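Local coordinates for polyketide synthase associated protein 5 (Mycobacterium tuberculosis, PDB 1Q9J) that probably transfers mycocerosic acids from mycocerosic acid synthase onto phthiocerol, phthiodiolone and phenolphthiocerol, the final step in making dimycocerosate lipids of the mycobacterium, at residues Phe23-Ile28 and Lys365-Cys370; Val211-Leu216 and Ile389-Gly394; Arg215-Lys220 and Ala382-Gln387; Ala242-Leu247 and Glu404-Leu409; Phe343-Thr348 and Leu376-Cys381. All blocks are in the same frame, centred on the assembly; numbering follows the deposited sequence.

Contact 1: residues Phe23-Ile28 and Lys365-Cys370; sequences FTSMTI and KGQFYC
Thr-24 lies alongside the ring of Phe-368, and both side chains point the same way. OG1 of Thr-24 sits at the ring edge, near its plane, 4.0 Å from CD2 of Phe-368. The two residues form a non-hydrogen-bonded pair in an antiparallel strand pairing. The pairing probably joins the two related domains of this acyltransferase: the chain passes from strand 342-345 of the six-stranded sheet into strand 360-368, an outermost strand of the five-stranded sheet, beside strand 23-31. Met-26 and Gly-366 share the face of Thr-24 and Phe-368, while Ser-25, Gln-367, Thr-27 and Lys-365 take the other. Ser-25 and Gln-367 bond to each other twice through the backbone. N of Ser-25 meets O of Gln-367 at 2.8 Å, nearly head-on to the carbonyl. The return bond from N of Gln-367 to O of Ser-25 is longer, 3.2 Å. Farther along, N of Lys-365 donates to O of Thr-27 at 2.9 Å. Past the strand end, N of Tyr-369 still reaches O of Phe-23, also at 2.9 Å. The Tyr-369 ring then meets Tyr-121 edge-to-face, and Phe-23 meets His-123 in the same manner. Thr-24 also touches His-124, the probable proton acceptor, so this pairing borders the active site. Ser-25 has OG between its backbone N and carbonyl carbon (chi1 63°), which turns it toward the facing strand. O of Gln-367 is therefore gripped by two donors of one residue: OG of Ser-25 comes in at 2.8 Å from above the carbonyl plane.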
# COMPACT_ATOMS: atom_id res chain seq x y z
N PHE A 23 -8.05 -6.07 -3.76
CA PHE A 23 -7.37 -5.69 -4.99
C PHE A 23 -6.85 -4.27 -4.75
O PHE A 23 -7.49 -3.47 -4.05
CB PHE A 23 -8.32 -5.61 -6.19
CG PHE A 23 -8.60 -6.93 -6.86
CD1 PHE A 23 -9.42 -7.88 -6.26
CD2 PHE A 23 -8.11 -7.17 -8.15
CE1 PHE A 23 -9.77 -9.05 -6.93
CE2 PHE A 23 -8.46 -8.35 -8.82
CZ PHE A 23 -9.29 -9.28 -8.21
N THR A 24 -5.73 -3.95 -5.37
CA THR A 24 -5.14 -2.64 -5.24
C THR A 24 -5.11 -2.04 -6.62
O THR A 24 -4.83 -2.74 -7.59
CB THR A 24 -3.70 -2.75 -4.70
OG1 THR A 24 -3.69 -3.50 -3.48
CG2 THR A 24 -3.11 -1.36 -4.45
N SER A 25 -5.42 -0.76 -6.72
CA SER A 25 -5.38 -0.09 -8.01
C SER A 25 -4.42 1.08 -7.93
O SER A 25 -4.19 1.67 -6.87
CB SER A 25 -6.78 0.39 -8.42
OG SER A 25 -7.30 1.36 -7.51
N MET A 26 -3.88 1.42 -9.09
CA MET A 26 -2.94 2.50 -9.22
C MET A 26 -3.29 3.20 -10.52
O MET A 26 -3.19 2.63 -11.61
CB MET A 26 -1.52 1.97 -9.28
CG MET A 26 -0.46 3.01 -8.98
SD MET A 26 -0.70 3.62 -7.28
CE MET A 26 -1.32 5.21 -7.60
N THR A 27 -3.72 4.45 -10.40
CA THR A 27 -4.12 5.23 -11.54
C THR A 27 -3.23 6.43 -11.81
O THR A 27 -2.99 7.26 -10.94
CB THR A 27 -5.57 5.70 -11.36
OG1 THR A 27 -6.37 4.57 -11.00
CG2 THR A 27 -6.09 6.31 -12.66
N ILE A 28 -2.73 6.48 -13.03
CA ILE A 28 -1.87 7.55 -13.46
C ILE A 28 -2.64 8.41 -14.47
O ILE A 28 -3.00 7.93 -15.55
CB ILE A 28 -0.60 7.02 -14.16
CG1 ILE A 28 0.18 6.12 -13.23
CG2 ILE A 28 0.25 8.17 -14.62
CD1 ILE A 28 -0.23 4.65 -13.28
N LYS A 365 -3.15 8.46 -8.25
CA LYS A 365 -4.02 8.14 -7.13
C LYS A 365 -4.07 6.63 -6.88
O LYS A 365 -4.10 5.84 -7.81
CB LYS A 365 -5.45 8.63 -7.38
CG LYS A 365 -5.58 10.10 -7.77
CD LYS A 365 -7.04 10.50 -7.97
CE LYS A 365 -7.17 11.86 -8.65
NZ LYS A 365 -6.53 11.86 -10.01
N GLY A 366 -4.08 6.25 -5.61
CA GLY A 366 -4.13 4.85 -5.27
C GLY A 366 -5.42 4.56 -4.54
O GLY A 366 -5.90 5.39 -3.76
N GLN A 367 -5.99 3.40 -4.80
CA GLN A 367 -7.23 3.05 -4.14
C GLN A 367 -7.36 1.55 -4.04
O GLN A 367 -6.77 0.81 -4.82
CB GLN A 367 -8.41 3.62 -4.92
CG GLN A 367 -9.77 3.33 -4.32
CD GLN A 367 -10.91 4.00 -5.09
OE1 GLN A 367 -12.05 4.03 -4.62
NE2 GLN A 367 -10.59 4.53 -6.27
N PHE A 368 -8.14 1.10 -3.06
CA PHE A 368 -8.37 -0.31 -2.86
C PHE A 368 -9.75 -0.70 -3.38
O PHE A 368 -10.61 0.16 -3.59
CB PHE A 368 -8.28 -0.66 -1.38
CG PHE A 368 -6.94 -0.35 -0.76
CD1 PHE A 368 -6.86 0.44 0.39
CD2 PHE A 368 -5.76 -0.85 -1.31
CE1 PHE A 368 -5.63 0.72 0.97
CE2 PHE A 368 -4.53 -0.57 -0.73
CZ PHE A 368 -4.47 0.22 0.41
N TYR A 369 -9.96 -1.99 -3.58
CA TYR A 369 -11.25 -2.50 -4.03
C TYR A 369 -11.61 -3.77 -3.30
O TYR A 369 -12.07 -4.71 -3.92
CB TYR A 369 -11.24 -2.80 -5.52
CG TYR A 369 -11.38 -1.58 -6.39
CD1 TYR A 369 -10.33 -0.68 -6.54
CD2 TYR A 369 -12.57 -1.33 -7.09
CE1 TYR A 369 -10.45 0.44 -7.37
CE2 TYR A 369 -12.70 -0.22 -7.92
CZ TYR A 369 -11.64 0.66 -8.05
OH TYR A 369 -11.74 1.75 -8.87
N CYS A 370 -11.40 -3.81 -1.99
CA CYS A 370 -11.77 -5.01 -1.25
C CYS A 370 -13.29 -5.20 -1.32
O CYS A 370 -14.03 -4.28 -1.70
CB CYS A 370 -11.29 -4.91 0.19
SG CYS A 370 -11.62 -3.33 0.97

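Contact 2: residues Val211-Leu216 and Ile389-Gly394; sequences VPVTRL and IIEHHG
Val-213 lays a methyl over the imidazole face of His-393, its neighbour across the strand pair. CG1 of Val-213 is 3.9 Å from the centroid of the His-393 ring, a CH-pi contact offset toward the rim. The pair belongs to the six-stranded mixed sheet, where 213-216 is an outermost strand antiparallel to 387-393. Backbone bonds tie Thr-214 to His-392 and Leu-216 to Ile-390 in both directions. N of Thr-214 donates to O of His-392 at 2.9 Å. Beyond the strand end, N of Gly-394 reaches O of Pro-212, also at 2.9 Å. Arg-215 and Glu-391 run side by side on the face of Val-213 and His-393. NH1 of Arg-215 is modelled in a salt bridge with OE1 of Glu-391, whose position is less sure. NH2 of Arg-215 has a second salt-bridge partner, Asp-363. Thr-214, Leu-216 and Ile-390 face helix 399-412 instead. CG2 of Ile-389 packs against the aliphatic part of Arg-215, 3.6 Å from CG. His-393 is also held, weakly, from its own strand: NE2 lies 2.8 Å from OE2 of Glu-391.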
# COMPACT_ATOMS: atom_id res chain seq x y z
N VAL A 211 -13.22 1.26 -2.45
CA VAL A 211 -13.25 1.75 -1.07
C VAL A 211 -13.22 3.28 -1.12
O VAL A 211 -12.42 3.89 -1.84
CB VAL A 211 -12.05 1.21 -0.26
CG1 VAL A 211 -12.18 1.60 1.21
CG2 VAL A 211 -11.97 -0.29 -0.40
N PRO A 212 -14.12 3.94 -0.37
CA PRO A 212 -14.10 5.40 -0.40
C PRO A 212 -12.72 5.91 0.01
O PRO A 212 -12.12 5.40 0.96
CB PRO A 212 -15.21 5.79 0.57
CG PRO A 212 -15.35 4.59 1.47
CD PRO A 212 -15.18 3.45 0.52
N VAL A 213 -12.21 6.90 -0.73
CA VAL A 213 -10.91 7.50 -0.46
C VAL A 213 -10.94 9.02 -0.50
O VAL A 213 -11.16 9.61 -1.57
CB VAL A 213 -9.83 7.09 -1.48
CG1 VAL A 213 -8.49 7.75 -1.12
CG2 VAL A 213 -9.68 5.58 -1.54
N THR A 214 -10.69 9.65 0.64
CA THR A 214 -10.65 11.11 0.73
C THR A 214 -9.20 11.53 0.57
O THR A 214 -8.30 10.84 1.03
CB THR A 214 -11.13 11.62 2.08
OG1 THR A 214 -12.49 11.23 2.28
CG2 THR A 214 -11.02 13.13 2.12
N ARG A 215 -8.97 12.68 -0.04
CA ARG A 215 -7.61 13.11 -0.23
C ARG A 215 -7.43 14.63 -0.16
O ARG A 215 -8.16 15.39 -0.82
CB ARG A 215 -7.14 12.53 -1.57
CG ARG A 215 -5.80 12.97 -2.07
CD ARG A 215 -5.25 11.87 -2.95
NE ARG A 215 -4.63 12.37 -4.17
CZ ARG A 215 -3.92 11.61 -5.00
NH1 ARG A 215 -3.73 10.32 -4.75
NH2 ARG A 215 -3.41 12.14 -6.11
N LEU A 216 -6.47 15.07 0.66
CA LEU A 216 -6.17 16.50 0.84
C LEU A 216 -4.72 16.75 0.49
O LEU A 216 -3.86 15.97 0.86
CB LEU A 216 -6.39 16.92 2.29
CG LEU A 216 -7.84 16.83 2.75
CD1 LEU A 216 -7.94 17.23 4.22
CD2 LEU A 216 -8.69 17.73 1.88
N ILE A 389 0.61 14.73 0.55
CA ILE A 389 -0.76 14.34 0.30
C ILE A 389 -1.26 13.41 1.40
O ILE A 389 -0.72 12.32 1.61
CB ILE A 389 -0.89 13.60 -1.03
CG1 ILE A 389 -0.37 14.47 -2.16
CG2 ILE A 389 -2.33 13.23 -1.28
CD1 ILE A 389 -0.31 13.73 -3.48
N ILE A 390 -2.29 13.86 2.11
CA ILE A 390 -2.89 13.07 3.17
C ILE A 390 -4.08 12.32 2.57
O ILE A 390 -4.73 12.82 1.65
CB ILE A 390 -3.43 13.97 4.29
CG1 ILE A 390 -2.29 14.76 4.93
CG2 ILE A 390 -4.11 13.14 5.35
CD1 ILE A 390 -2.79 15.76 5.96
N GLU A 391 -4.35 11.13 3.10
CA GLU A 391 -5.46 10.31 2.64
C GLU A 391 -6.09 9.48 3.74
O GLU A 391 -5.43 9.07 4.69
CB GLU A 391 -5.00 9.37 1.53
CG GLU A 391 -4.68 10.05 0.23
CD GLU A 391 -4.54 9.07 -0.91
OE1 GLU A 391 -4.20 9.48 -2.04
OE2 GLU A 391 -4.77 7.86 -0.67
N HIS A 392 -7.39 9.24 3.59
CA HIS A 392 -8.13 8.44 4.54
C HIS A 392 -8.94 7.51 3.64
O HIS A 392 -9.67 7.96 2.74
CB HIS A 392 -9.02 9.34 5.39
CG HIS A 392 -9.40 8.75 6.71
ND1 HIS A 392 -9.34 7.40 6.97
CD2 HIS A 392 -9.91 9.32 7.83
CE1 HIS A 392 -9.81 7.16 8.19
NE2 HIS A 392 -10.17 8.31 8.73
N HIS A 393 -8.76 6.21 3.87
CA HIS A 393 -9.40 5.15 3.11
C HIS A 393 -10.41 4.45 3.98
O HIS A 393 -10.24 4.39 5.19
CB HIS A 393 -8.37 4.12 2.68
CG HIS A 393 -7.33 4.65 1.75
ND1 HIS A 393 -7.39 4.46 0.39
CD2 HIS A 393 -6.21 5.37 1.98
CE1 HIS A 393 -6.35 5.03 -0.18
NE2 HIS A 393 -5.61 5.59 0.76
N GLY A 394 -11.45 3.90 3.35
CA GLY A 394 -12.45 3.18 4.12
C GLY A 394 -13.80 3.83 4.26
O GLY A 394 -13.95 5.04 4.16

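Contact 3: residues Arg215-Lys220 and Ala382-Gln387; sequences RLWLSK and AVYAGQ
A beta hairpin with a type I' turn, Tyr-384 to Gln-387, packs against Trp-217 and Lys-220 in the connection that leads from an outermost strand of the sheet into helix 220-230. The turn joins strands 378-384 and 387-393. N of Tyr-384 bonds to O of Gln-387 at 2.7 Å, and the return bond is weak. Ala-385 and Gly-386 both have positive phi, as this turn type requires; for Gly-386 it is 67°. No hydrogen bond crosses to the other segment, so the contact is van der Waals packing near the surface. Tyr-384 has CG anti to its backbone nitrogen (chi1 -172°), and this brings its ring to the outer edge of the indole. There CH2 of Trp-217 is 3.5 Å from CD2 of Tyr-384. The planes of the two rings stand at 72°, but the approach is oblique. Gln-387 crosses the other part of the same six-membered ring. Its OE1 lies 3.6 Å from CE3 of Trp-217, with the amide plane turned steeply from that of the indole. CB of Gln-387 also rests on the carbonyl O of Leu-218. On its far flank the chain of Gln-387 runs beside Lys-220, CG to CG 3.8 Å. Lys-220 begins the helix, and Ser-219 before it is the N-cap. The contact lies away from the annotated sites. Trp-217 and Tyr-384 both touch Ile-389 of strand 387-393 and also reach strand 360-368, while Leu-218 turns to Leu-388 and to Arg-407 and Cys-411 of helix 399-412.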
# COMPACT_ATOMS: atom_id res chain seq x y z
N ARG A 215 -8.97 12.68 -0.04
CA ARG A 215 -7.61 13.11 -0.23
C ARG A 215 -7.43 14.63 -0.16
O ARG A 215 -8.16 15.39 -0.82
CB ARG A 215 -7.14 12.53 -1.57
CG ARG A 215 -5.80 12.97 -2.07
CD ARG A 215 -5.25 11.87 -2.95
NE ARG A 215 -4.63 12.37 -4.17
CZ ARG A 215 -3.92 11.61 -5.00
NH1 ARG A 215 -3.73 10.32 -4.75
NH2 ARG A 215 -3.41 12.14 -6.11
N LEU A 216 -6.47 15.07 0.66
CA LEU A 216 -6.17 16.50 0.84
C LEU A 216 -4.72 16.75 0.49
O LEU A 216 -3.86 15.97 0.86
CB LEU A 216 -6.39 16.92 2.29
CG LEU A 216 -7.84 16.83 2.75
CD1 LEU A 216 -7.94 17.23 4.22
CD2 LEU A 216 -8.69 17.73 1.88
N TRP A 217 -4.45 17.86 -0.20
CA TRP A 217 -3.09 18.20 -0.57
C TRP A 217 -2.47 19.30 0.30
O TRP A 217 -3.03 19.74 1.30
CB TRP A 217 -3.03 18.65 -2.03
CG TRP A 217 -3.19 17.57 -3.03
CD1 TRP A 217 -4.27 16.76 -3.19
CD2 TRP A 217 -2.24 17.18 -4.03
NE1 TRP A 217 -4.06 15.89 -4.23
CE2 TRP A 217 -2.82 16.12 -4.76
CE3 TRP A 217 -0.96 17.62 -4.38
CZ2 TRP A 217 -2.16 15.49 -5.84
CZ3 TRP A 217 -0.29 16.99 -5.45
CH2 TRP A 217 -0.90 15.94 -6.16
N LEU A 218 -1.28 19.72 -0.12
CA LEU A 218 -0.51 20.76 0.54
C LEU A 218 0.29 21.51 -0.50
O LEU A 218 0.84 20.92 -1.43
CB LEU A 218 0.45 20.15 1.56
CG LEU A 218 -0.14 20.04 2.96
CD1 LEU A 218 0.84 19.37 3.91
CD2 LEU A 218 -0.47 21.44 3.44
N SER A 219 0.33 22.83 -0.35
CA SER A 219 1.05 23.69 -1.28
C SER A 219 2.53 23.37 -1.25
O SER A 219 3.07 23.03 -0.20
CB SER A 219 0.83 25.16 -0.93
OG SER A 219 1.18 25.40 0.43
N LYS A 220 3.18 23.50 -2.40
CA LYS A 220 4.61 23.25 -2.50
C LYS A 220 5.30 23.93 -1.33
O LYS A 220 6.30 23.43 -0.81
CB LYS A 220 5.16 23.82 -3.82
CG LYS A 220 4.68 23.09 -5.06
CD LYS A 220 4.69 24.00 -6.28
CE LYS A 220 3.62 25.10 -6.16
NZ LYS A 220 3.61 26.04 -7.32
N ALA A 382 1.98 10.82 1.17
CA ALA A 382 3.00 10.76 0.13
C ALA A 382 3.28 12.17 -0.38
O ALA A 382 2.42 13.04 -0.37
CB ALA A 382 2.56 9.85 -1.01
N VAL A 383 4.51 12.38 -0.83
CA VAL A 383 4.88 13.69 -1.34
C VAL A 383 4.98 13.63 -2.86
O VAL A 383 5.93 13.10 -3.43
CB VAL A 383 6.21 14.14 -0.74
CG1 VAL A 383 6.56 15.53 -1.24
CG2 VAL A 383 6.09 14.12 0.77
N TYR A 384 3.95 14.18 -3.49
CA TYR A 384 3.86 14.20 -4.94
C TYR A 384 4.30 15.57 -5.40
O TYR A 384 3.84 16.58 -4.87
CB TYR A 384 2.40 13.94 -5.37
CG TYR A 384 2.23 13.74 -6.87
CD1 TYR A 384 2.28 12.47 -7.43
CD2 TYR A 384 2.08 14.83 -7.72
CE1 TYR A 384 2.20 12.30 -8.82
CE2 TYR A 384 2.00 14.67 -9.10
CZ TYR A 384 2.06 13.40 -9.64
OH TYR A 384 2.04 13.24 -11.01
N ALA A 385 5.20 15.60 -6.37
CA ALA A 385 5.68 16.86 -6.91
C ALA A 385 6.03 17.86 -5.81
O ALA A 385 5.72 19.05 -5.91
CB ALA A 385 4.61 17.45 -7.82
N GLY A 386 6.67 17.36 -4.76
CA GLY A 386 7.03 18.23 -3.66
C GLY A 386 5.83 18.75 -2.89
O GLY A 386 5.86 19.84 -2.33
N GLN A 387 4.76 17.96 -2.87
CA GLN A 387 3.55 18.35 -2.16
C GLN A 387 3.07 17.14 -1.36
O GLN A 387 2.88 16.06 -1.91
CB GLN A 387 2.47 18.79 -3.15
CG GLN A 387 2.99 19.74 -4.22
CD GLN A 387 1.92 20.13 -5.25
OE1 GLN A 387 0.88 20.69 -4.88
NE2 GLN A 387 2.18 19.85 -6.53

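Contact 4: residues Ala242-Leu247 and Glu404-Leu409; sequences AAAILL and EAIRSL
Ala-244 is the first residue of 242-247 to meet the other helix, and its small side chain lets the two backbones come close. CA of Ala-244 is 5.7 Å from CA of Ile-406. CB of Ala-244 touches CG2 of Ile-406 at 4.0 Å. The carbonyl O of Ala-244 lies 3.9 Å from CD2 of Leu-409 and also accepts a hydrogen bond from OG1 of Thr-248. The side chain of Ile-245 leads away overall, yet CD1 of Ile-406 reaches its base, 3.8 Å from both CA and CG1 of Ile-245. Ile-406 thus puts one branch on each of two successive residues, CG2 on the alanine and CD1 on the isoleucine. Leu-247 ends the contact, with CD1 4.3 Å from CD2 of Leu-409. A chi1 of -170° swings Leu-409 out over Ala-244 to reach it. The side chains that meet are all apolar, and no hydrogen bond crosses. The helix axes approach to 9.1 Å and cross steeply, at 133°. Both helices lie on one face of the six-stranded sheet: Ile-245 rests on Cys-344 and Tyr-379, and Ile-406 on Tyr-379 and Ile-390. Helix 300-317 receives Leu-246 and Leu-247 on another flank.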
# COMPACT_ATOMS: atom_id res chain seq x y z
N ALA A 242 2.44 11.20 11.43
CA ALA A 242 1.80 10.22 12.30
C ALA A 242 1.34 10.88 13.59
O ALA A 242 0.26 10.58 14.11
CB ALA A 242 2.76 9.08 12.60
N ALA A 243 2.19 11.76 14.12
CA ALA A 243 1.87 12.48 15.34
C ALA A 243 0.59 13.27 15.07
O ALA A 243 -0.40 13.14 15.80
CB ALA A 243 3.01 13.43 15.69
N ALA A 244 0.60 14.07 14.01
CA ALA A 244 -0.57 14.85 13.65
C ALA A 244 -1.82 13.97 13.58
O ALA A 244 -2.88 14.33 14.10
CB ALA A 244 -0.35 15.54 12.31
N ILE A 245 -1.69 12.81 12.95
CA ILE A 245 -2.80 11.89 12.84
C ILE A 245 -3.23 11.41 14.23
O ILE A 245 -4.41 11.46 14.58
CB ILE A 245 -2.40 10.67 11.97
CG1 ILE A 245 -2.21 11.14 10.55
CG2 ILE A 245 -3.45 9.57 12.05
CD1 ILE A 245 -1.52 10.14 9.69
N LEU A 246 -2.27 10.94 15.02
CA LEU A 246 -2.56 10.44 16.36
C LEU A 246 -3.16 11.49 17.30
O LEU A 246 -4.03 11.17 18.12
CB LEU A 246 -1.30 9.82 16.98
CG LEU A 246 -0.92 8.45 16.41
CD1 LEU A 246 0.50 8.10 16.81
CD2 LEU A 246 -1.91 7.40 16.92
N LEU A 247 -2.69 12.73 17.21
CA LEU A 247 -3.23 13.79 18.05
C LEU A 247 -4.71 13.95 17.74
O LEU A 247 -5.57 13.78 18.61
CB LEU A 247 -2.50 15.10 17.79
CG LEU A 247 -1.09 15.13 18.37
CD1 LEU A 247 -0.42 16.44 18.05
CD2 LEU A 247 -1.15 14.90 19.86
N GLU A 404 -8.98 16.91 7.57
CA GLU A 404 -8.87 18.36 7.56
C GLU A 404 -8.26 18.83 8.87
O GLU A 404 -7.43 19.74 8.89
CB GLU A 404 -10.24 19.00 7.35
CG GLU A 404 -10.16 20.49 7.07
CD GLU A 404 -9.25 20.80 5.90
OE1 GLU A 404 -9.59 20.40 4.76
OE2 GLU A 404 -8.20 21.45 6.12
N ALA A 405 -8.66 18.20 9.98
CA ALA A 405 -8.13 18.53 11.30
C ALA A 405 -6.62 18.34 11.25
O ALA A 405 -5.86 19.17 11.74
CB ALA A 405 -8.74 17.61 12.35
N ILE A 406 -6.22 17.23 10.65
CA ILE A 406 -4.83 16.87 10.48
C ILE A 406 -4.20 17.83 9.49
O ILE A 406 -3.04 18.22 9.62
CB ILE A 406 -4.72 15.43 9.94
CG1 ILE A 406 -5.35 14.46 10.94
CG2 ILE A 406 -3.28 15.08 9.65
CD1 ILE A 406 -5.45 13.05 10.44
N ARG A 407 -4.99 18.23 8.50
CA ARG A 407 -4.56 19.14 7.44
C ARG A 407 -4.02 20.45 8.02
O ARG A 407 -2.84 20.77 7.85
CB ARG A 407 -5.74 19.45 6.51
CG ARG A 407 -5.41 19.50 5.01
CD ARG A 407 -4.59 20.71 4.60
NE ARG A 407 -3.32 20.78 5.31
CZ ARG A 407 -2.36 19.86 5.23
NH1 ARG A 407 -2.52 18.79 4.45
NH2 ARG A 407 -1.24 20.00 5.93
N SER A 408 -4.88 21.19 8.70
CA SER A 408 -4.48 22.47 9.27
C SER A 408 -3.40 22.31 10.35
O SER A 408 -2.60 23.22 10.56
CB SER A 408 -5.71 23.18 9.85
OG SER A 408 -5.61 24.60 9.72
N LEU A 409 -3.37 21.15 11.00
CA LEU A 409 -2.39 20.89 12.04
C LEU A 409 -0.97 20.78 11.50
O LEU A 409 -0.01 21.13 12.18
CB LEU A 409 -2.75 19.63 12.82
CG LEU A 409 -1.97 19.33 14.09
CD1 LEU A 409 -1.96 20.55 14.99
CD2 LEU A 409 -2.61 18.15 14.81

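Contact 5: residues Phe343-Thr348 and Leu376-Cys381; sequences FCTDAT and LDLYSC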
# COMPACT_ATOMS: atom_id res chain seq x y z
N PHE A 343 -4.45 2.91 11.63
CA PHE A 343 -3.50 2.37 10.67
C PHE A 343 -3.04 3.45 9.72
O PHE A 343 -3.86 4.21 9.19
CB PHE A 343 -4.11 1.25 9.82
CG PHE A 343 -4.36 -0.01 10.57
CD1 PHE A 343 -5.57 -0.22 11.22
CD2 PHE A 343 -3.38 -0.99 10.65
CE1 PHE A 343 -5.81 -1.40 11.95
CE2 PHE A 343 -3.59 -2.18 11.37
CZ PHE A 343 -4.81 -2.38 12.02
N CYS A 344 -1.74 3.54 9.52
CA CYS A 344 -1.23 4.53 8.60
C CYS A 344 -0.04 3.98 7.82
O CYS A 344 0.90 3.46 8.42
CB CYS A 344 -0.84 5.81 9.34
SG CYS A 344 -0.13 7.04 8.24
N THR A 345 -0.12 4.08 6.49
CA THR A 345 0.94 3.60 5.60
C THR A 345 1.73 4.74 5.02
O THR A 345 1.17 5.64 4.40
CB THR A 345 0.43 2.83 4.39
OG1 THR A 345 -0.43 1.77 4.82
CG2 THR A 345 1.61 2.24 3.61
N ASP A 346 3.04 4.66 5.19
CA ASP A 346 3.94 5.67 4.68
C ASP A 346 4.37 5.20 3.28
O ASP A 346 5.54 4.88 3.06
CB ASP A 346 5.14 5.77 5.63
CG ASP A 346 4.70 6.08 7.08
OD1 ASP A 346 4.88 7.24 7.52
OD2 ASP A 346 4.18 5.17 7.77
N ALA A 347 3.42 5.17 2.35
CA ALA A 347 3.70 4.74 0.99
C ALA A 347 4.04 5.88 0.04
O ALA A 347 3.63 5.88 -1.12
CB ALA A 347 2.52 3.94 0.44
N THR A 348 4.79 6.85 0.54
CA THR A 348 5.19 7.99 -0.28
C THR A 348 6.06 7.46 -1.43
O THR A 348 7.11 6.87 -1.18
CB THR A 348 6.00 9.06 0.55
OG1 THR A 348 7.30 8.53 0.89
CG2 THR A 348 5.27 9.41 1.85
N LEU A 376 -12.00 -1.30 6.75
CA LEU A 376 -10.72 -0.72 6.45
C LEU A 376 -10.62 0.73 6.85
O LEU A 376 -11.00 1.62 6.08
CB LEU A 376 -10.40 -0.87 4.96
CG LEU A 376 -9.04 -0.32 4.53
CD1 LEU A 376 -7.95 -1.15 5.18
CD2 LEU A 376 -8.91 -0.35 3.02
N ASP A 377 -10.14 0.99 8.05
CA ASP A 377 -9.98 2.37 8.47
C ASP A 377 -8.48 2.64 8.35
O ASP A 377 -7.71 2.22 9.20
CB ASP A 377 -10.43 2.55 9.92
CG ASP A 377 -11.03 3.91 10.16
OD1 ASP A 377 -10.48 4.90 9.61
OD2 ASP A 377 -12.06 3.98 10.89
N LEU A 378 -8.07 3.33 7.29
CA LEU A 378 -6.64 3.56 7.11
C LEU A 378 -6.23 4.95 6.63
O LEU A 378 -6.90 5.55 5.80
CB LEU A 378 -6.09 2.50 6.15
CG LEU A 378 -4.63 2.65 5.67
CD1 LEU A 378 -3.72 1.69 6.40
CD2 LEU A 378 -4.59 2.41 4.19
N TYR A 379 -5.11 5.45 7.16
CA TYR A 379 -4.57 6.76 6.77
C TYR A 379 -3.35 6.49 5.87
O TYR A 379 -2.80 5.39 5.88
CB TYR A 379 -4.12 7.57 7.99
CG TYR A 379 -5.23 8.19 8.81
CD1 TYR A 379 -5.76 7.53 9.92
CD2 TYR A 379 -5.76 9.45 8.48
CE1 TYR A 379 -6.78 8.10 10.68
CE2 TYR A 379 -6.78 10.02 9.23
CZ TYR A 379 -7.28 9.35 10.33
OH TYR A 379 -8.29 9.91 11.09
N SER A 380 -2.93 7.48 5.11
CA SER A 380 -1.80 7.30 4.22
C SER A 380 -1.26 8.64 3.75
O SER A 380 -1.99 9.62 3.71
CB SER A 380 -2.24 6.45 3.03
OG SER A 380 -1.72 6.96 1.79
N CYS A 381 0.02 8.70 3.40
CA CYS A 381 0.57 9.97 2.94
C CYS A 381 1.63 9.76 1.89
O CYS A 381 2.12 8.65 1.74
CB CYS A 381 1.15 10.76 4.13
SG CYS A 381 2.48 9.92 5.01
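Cys-344 and Thr-345 pack tightly against Tyr-379 and Ser-380, whereas the segment Asp-346 to Thr-348 meets Cys-381 without a hydrogen bond and runs out toward solvent. The tight part is a parallel pairing of strands 342-345 and 378-384 in the six-stranded mixed sheet. Tyr-379 bonds to the neighbouring strand through both its N and its O. N of Tyr-379 donates to O of Phe-343 at 2.7 Å, a nearly straight bond of 172° at the hydrogen. O of Tyr-379 accepts from N of Thr-345 at 3.0 Å. CB of Cys-344 meets CB of Tyr-379 at 4.0 Å on one face of the sheet. On the other, side chains alone bring Phe-343 and Leu-378 together. With chi1 at 173°, Leu-378 stretches across its neighbour, and its CD1 reaches CB of Phe-343 at 3.5 Å. CD1 of Leu-378 is also 3.7 Å from OG1 of Thr-345, where the two side chains cross. At the loose end N of Cys-381 makes a weak bond to O of Thr-345, 3.4 Å long. Asp-346 there centres an inverse gamma turn that takes the chain off the strand. Ala-347 is exposed, and Thr-348 is poorly ordered. Tyr-379 is buried, with its ring stacked on His-392 of the adjoining strand and its OH bonded to Glu-249 and Ser-402. That ring and Cys-344 both rest on Ile-245 of helix 237-253. Strand 260-267 flanks 342-345 on its other edge and strand 387-393 flanks 378-384, so the pair lies inside the sheet.

Contacts 2, 3 and 5 belong to one sheet; the centres of contacts 2 and 5 are about 9 Å apart, with backbone bonds between 378-381 and 389-394. Contact 4 lies on the helical side of that sheet: Ile-406 touches both Ile-390 of contact 2 and Tyr-379 of contact 5. Contact 1 belongs to the five-stranded sheet, yet Phe-368 bonds to Val-211 of contact 2 and its ring meets Leu-376 and Leu-378 of contact 5. The active site, probably centred on His-124, probably lies where the two sheets meet. The Thr-24 side chain is about 3 Å from that of His-124, and Thr-345 of contact 5 about 8 Å. Contacts 3 and 4 lie away from it.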